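Local coordinates for mitochondrial association factor 1 (PDB 6BXS), which is a macro-domain-fold protein of Toxoplasma gondii, whose family is linked to association of the parasite with host mitochondria, though its own activity is less certain, at residues 14-18 and 19-23; 130-133 and 134-138. All blocks are in the same frame, centred on the assembly; numbering follows the deposited sequence.

Contact 1 (14-18 with 19-23) comes first along the chain and closes before contact 2 (130-133 with 134-138) opens; their centres lie 31 Å apart, with nearest atoms about 20 Å from each other and no touch. Both are local turns on the periphery of one macro domain, with centres 18 and 20 Å from the centre of the chain. Contact 1 joins strands 8-13 and 19-24 at one side of the mixed sheet, beside helices 230-248 and 263-276. Contact 2 follows strand 120-126, nearer the other side of that sheet, and leads into helix 137-140, with V134 and W135 just ahead of it packing on helix 179-202. The two shape separate parts of the surface.

Contact 1: residues 14-18 and 19-23; sequences TCLGD and RNVIF
R19 runs back alongside the turn that precedes it and gives NH1 to the carbonyl oxygen of L16, the hydrogen bond from R19 NH1 to L16 O being 2.7 Å long with an N-H...O angle of 155°. The oxygen lies at the edge of the guanidinium, close to its plane, whereas seen from the carbonyl the donor sits well above the peptide plane, 40° out of it. With CG beside the backbone N (chi1 -76°) and the chain extended as far as NE, the aliphatic part runs past the same oxygen, and R19 CG comes within 3.3 Å of L16 O. On the apolar side, L16 CD1 meets V21 CG2 at 3.8 Å, the two side chains crossing at about a right angle. All this belongs to the connection of a beta hairpin: strand 8-13 leaves through a short 3-10 segment at 14-15, and the chain returns as strand 19-24, antiparallel to it. G17 and D18 both have positive phi, which swings the chain round into R19. Across the base of the turn, T14 OG1 makes a weak hydrogen bond to D18 OD1, 3.2 Å. Further out, R19 NH2 forms a salt bridge with D249 and a hydrogen bond to P250 O, which helps hold the guanidinium in position, while L16 packs on V241 and E242 of helix 230-248.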
loop_
_atom_site.group_PDB
_atom_site.type_symbol
_atom_site.label_atom_id
_atom_site.label_comp_id
_atom_site.label_asym_id
_atom_site.label_seq_id
_atom_site.Cartn_x
_atom_site.Cartn_y
_atom_site.Cartn_z
ATOM N N THR A 14 -5.365 15.800 15.332
ATOM C CA THR A 14 -5.112 15.547 16.741
ATOM C C THR A 14 -5.522 14.123 17.104
ATOM O O THR A 14 -5.047 13.567 18.093
ATOM C CB THR A 14 -5.861 16.550 17.644
ATOM O OG1 THR A 14 -5.444 16.379 19.003
ATOM C CG2 THR A 14 -7.362 16.351 17.549
ATOM N N CYS A 15 -6.408 13.536 16.305
ATOM C CA CYS A 15 -6.807 12.146 16.507
ATOM C C CYS A 15 -5.696 11.192 16.071
ATOM O O CYS A 15 -5.758 9.993 16.344
ATOM C CB CYS A 15 -8.099 11.833 15.746
ATOM S SG CYS A 15 -7.931 11.783 13.944
ATOM N N LEU A 16 -4.686 11.735 15.393
ATOM C CA LEU A 16 -3.525 10.959 14.960
ATOM C C LEU A 16 -2.247 11.462 15.628
ATOM O O LEU A 16 -1.169 11.429 15.032
ATOM C CB LEU A 16 -3.371 11.023 13.439
ATOM C CG LEU A 16 -4.575 10.582 12.601
ATOM C CD1 LEU A 16 -4.265 10.724 11.119
ATOM C CD2 LEU A 16 -4.980 9.154 12.927
ATOM N N GLY A 17 -2.371 11.931 16.864
ATOM C CA GLY A 17 -1.226 12.423 17.608
ATOM C C GLY A 17 -0.643 13.687 17.004
ATOM O O GLY A 17 0.572 13.886 17.015
ATOM N N ASP A 18 -1.516 14.536 16.470
ATOM C CA ASP A 18 -1.122 15.826 15.904
ATOM C C ASP A 18 -0.186 15.674 14.706
ATOM O O ASP A 18 0.732 16.471 14.524
ATOM C CB ASP A 18 -0.454 16.703 16.969
ATOM C CG ASP A 18 -1.340 16.935 18.175
ATOM O OD1 ASP A 18 -2.540 17.216 17.984
ATOM O OD2 ASP A 18 -0.835 16.837 19.313
ATOM N N ARG A 19 -0.427 14.654 13.889
ATOM C CA ARG A 19 0.355 14.446 12.675
ATOM C C ARG A 19 -0.248 15.198 11.495
ATOM O O ARG A 19 -1.468 15.332 11.394
ATOM C CB ARG A 19 0.443 12.954 12.341
ATOM C CG ARG A 19 1.416 12.176 13.209
ATOM C CD ARG A 19 1.316 10.680 12.956
ATOM N NE ARG A 19 2.298 9.930 13.735
ATOM C CZ ARG A 19 2.219 9.735 15.049
ATOM N NH1 ARG A 19 1.204 10.237 15.742
ATOM N NH2 ARG A 19 3.160 9.043 15.675
ATOM N N ASN A 20 0.612 15.693 10.610
ATOM C CA ASN A 20 0.167 16.216 9.325
ATOM C C ASN A 20 -0.044 15.082 8.330
ATOM O O ASN A 20 0.820 14.220 8.171
ATOM C CB ASN A 20 1.181 17.213 8.758
ATOM C CG ASN A 20 1.026 18.605 9.338
ATOM O OD1 ASN A 20 -0.009 18.947 9.909
ATOM N ND2 ASN A 20 2.057 19.426 9.176
ATOM N N VAL A 21 -1.201 15.084 7.675
ATOM C CA VAL A 21 -1.486 14.141 6.601
ATOM C C VAL A 21 -1.696 14.910 5.305
ATOM O O VAL A 21 -2.377 15.938 5.286
ATOM C CB VAL A 21 -2.730 13.286 6.900
ATOM C CG1 VAL A 21 -2.969 12.283 5.782
ATOM C CG2 VAL A 21 -2.573 12.566 8.231
ATOM N N ILE A 22 -1.101 14.410 4.228
ATOM C CA ILE A 22 -1.262 15.015 2.912
ATOM C C ILE A 22 -2.405 14.357 2.150
ATOM O O ILE A 22 -2.490 13.129 2.080
ATOM C CB ILE A 22 0.031 14.900 2.084
ATOM C CG1 ILE A 22 1.101 15.837 2.647
ATOM C CG2 ILE A 22 -0.226 15.248 0.615
ATOM C CD1 ILE A 22 2.506 15.482 2.221
ATOM N N PHE A 23 -3.274 15.186 1.577
ATOM C CA PHE A 23 -4.334 14.714 0.695
ATOM C C PHE A 23 -4.197 15.394 -0.658
ATOM O O PHE A 23 -4.629 16.533 -0.834
ATOM C CB PHE A 23 -5.712 14.993 1.291
ATOM C CG PHE A 23 -5.925 14.370 2.637
ATOM C CD1 PHE A 23 -5.556 15.043 3.787
ATOM C CD2 PHE A 23 -6.495 13.113 2.752
ATOM C CE1 PHE A 23 -5.751 14.476 5.030
ATOM C CE2 PHE A 23 -6.691 12.540 3.994
ATOM C CZ PHE A 23 -6.319 13.225 5.135
#

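Contact 2: residues 130-133 and 134-138; sequences VPNT and VWDES
N132 and E137 lay their flat ends one over the other, amide against carboxylate, with the planes only 8° apart. Around them the chain makes a tight turn after strand 120-126 of the macro domain and enters the short helix 137-140, for which D136 is the N-cap. The two groups are in ordinary van der Waals contact: N132 ND2 is 3.6 Å from E137 CD, and N132 CG lies 3.6 Å from E137 CG, so the amide covers the aliphatic part of the glutamate as well as its carboxylate. E137 can bend back over N132 because its CG sits between the backbone N and the carbonyl carbon (chi1 70°), with the rest of the chain extended.

The same amide also grips the start of the helix. E137 N gives a nearly straight hydrogen bond to N132 OD1, 2.8 Å long with an N-H...O angle of 170°, the donor standing above the amide plane. N132 itself adopts a positive phi, and its CA makes a weak CH...O contact of 3.2 Å with W135 O across the turn.

The indole of W135 meets the backbone of P131 and N132 at an oblique angle, with CZ2 3.9 Å from P131 CA. Beyond these segments it packs on A185 and A188 of helix 179-202, joining the turn to the body of the domain. On the entry side of the turn, T133 OG1 donates to V130 O at 2.7 Å, in the carbonyl plane. At the helix end, D136 OD1 receives both S138 N, at 2.8 Å, and S138 OG from the same face of the carboxylate, the backbone N-H on the anti side and the hydroxyl from almost directly above the plane.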
loop_
_atom_site.group_PDB
_atom_site.type_symbol
_atom_site.label_atom_id
_atom_site.label_comp_id
_atom_site.label_asym_id
_atom_site.label_seq_id
_atom_site.Cartn_x
_atom_site.Cartn_y
_atom_site.Cartn_z
ATOM N N VAL A 130 -3.352 -13.576 10.564
ATOM C CA VAL A 130 -3.428 -14.629 9.557
ATOM C C VAL A 130 -4.745 -14.495 8.799
ATOM O O VAL A 130 -5.809 -14.537 9.415
ATOM C CB VAL A 130 -3.338 -16.036 10.177
ATOM C CG1 VAL A 130 -3.483 -17.110 9.097
ATOM C CG2 VAL A 130 -2.024 -16.211 10.922
ATOM N N PRO A 131 -4.684 -14.319 7.466
ATOM C CA PRO A 131 -5.929 -14.228 6.692
ATOM C C PRO A 131 -6.836 -15.439 6.884
ATOM O O PRO A 131 -6.344 -16.537 7.129
ATOM C CB PRO A 131 -5.438 -14.150 5.243
ATOM C CG PRO A 131 -4.069 -13.588 5.336
ATOM C CD PRO A 131 -3.497 -14.112 6.618
ATOM N N ASN A 132 -8.142 -15.221 6.785
ATOM C CA ASN A 132 -9.125 -16.297 6.853
ATOM C C ASN A 132 -9.170 -17.004 8.210
ATOM O O ASN A 132 -9.427 -18.206 8.274
ATOM C CB ASN A 132 -8.849 -17.327 5.755
ATOM C CG ASN A 132 -10.044 -18.225 5.481
ATOM O OD1 ASN A 132 -11.195 -17.787 5.528
ATOM N ND2 ASN A 132 -9.774 -19.496 5.211
ATOM N N THR A 133 -8.915 -16.265 9.289
ATOM C CA THR A 133 -9.042 -16.813 10.639
ATOM C C THR A 133 -10.083 -16.038 11.438
ATOM O O THR A 133 -10.983 -16.620 12.046
ATOM C CB THR A 133 -7.701 -16.779 11.402
ATOM O OG1 THR A 133 -7.237 -15.427 11.514
ATOM C CG2 THR A 133 -6.653 -17.626 10.686
ATOM N N VAL A 134 -9.947 -14.718 11.418
ATOM C CA VAL A 134 -10.830 -13.825 12.148
ATOM C C VAL A 134 -11.960 -13.345 11.235
ATOM O O VAL A 134 -13.007 -12.895 11.701
ATOM C CB VAL A 134 -10.023 -12.642 12.721
ATOM C CG1 VAL A 134 -10.899 -11.447 12.996
ATOM C CG2 VAL A 134 -9.304 -13.072 13.994
ATOM N N TRP A 135 -11.731 -13.450 9.930
ATOM C CA TRP A 135 -12.779 -13.245 8.935
ATOM C C TRP A 135 -12.796 -14.433 7.979
ATOM O O TRP A 135 -11.871 -15.242 7.984
ATOM C CB TRP A 135 -12.559 -11.939 8.170
ATOM C CG TRP A 135 -11.237 -11.872 7.473
ATOM C CD1 TRP A 135 -10.901 -12.474 6.296
ATOM C CD2 TRP A 135 -10.072 -11.161 7.908
ATOM N NE1 TRP A 135 -9.598 -12.184 5.972
ATOM C CE2 TRP A 135 -9.067 -11.379 6.945
ATOM C CE3 TRP A 135 -9.780 -10.362 9.018
ATOM C CZ2 TRP A 135 -7.793 -10.828 7.059
ATOM C CZ3 TRP A 135 -8.514 -9.816 9.128
ATOM C CH2 TRP A 135 -7.537 -10.051 8.155
ATOM N N ASP A 136 -13.845 -14.540 7.170
ATOM C CA ASP A 136 -13.950 -15.612 6.182
ATOM C C ASP A 136 -13.563 -15.095 4.800
ATOM O O ASP A 136 -14.144 -14.129 4.305
ATOM C CB ASP A 136 -15.368 -16.190 6.159
ATOM C CG ASP A 136 -15.436 -17.546 5.473
ATOM O OD1 ASP A 136 -14.841 -17.702 4.385
ATOM O OD2 ASP A 136 -16.080 -18.460 6.029
ATOM N N GLU A 137 -12.585 -15.748 4.181
ATOM C CA GLU A 137 -12.093 -15.340 2.866
ATOM C C GLU A 137 -13.184 -15.417 1.799
ATOM O O GLU A 137 -13.060 -14.820 0.729
ATOM C CB GLU A 137 -10.901 -16.207 2.450
ATOM C CG GLU A 137 -11.260 -17.649 2.110
ATOM C CD GLU A 137 -10.045 -18.500 1.786
ATOM O OE1 GLU A 137 -8.906 -18.018 1.969
ATOM O OE2 GLU A 137 -10.228 -19.657 1.347
ATOM N N SER A 138 -14.251 -16.152 2.096
ATOM C CA SER A 138 -15.346 -16.323 1.150
ATOM C C SER A 138 -16.122 -15.026 0.923
ATOM O O SER A 138 -16.756 -14.860 -0.120
ATOM C CB SER A 138 -16.300 -17.418 1.636
ATOM O OG SER A 138 -16.978 -17.017 2.814
#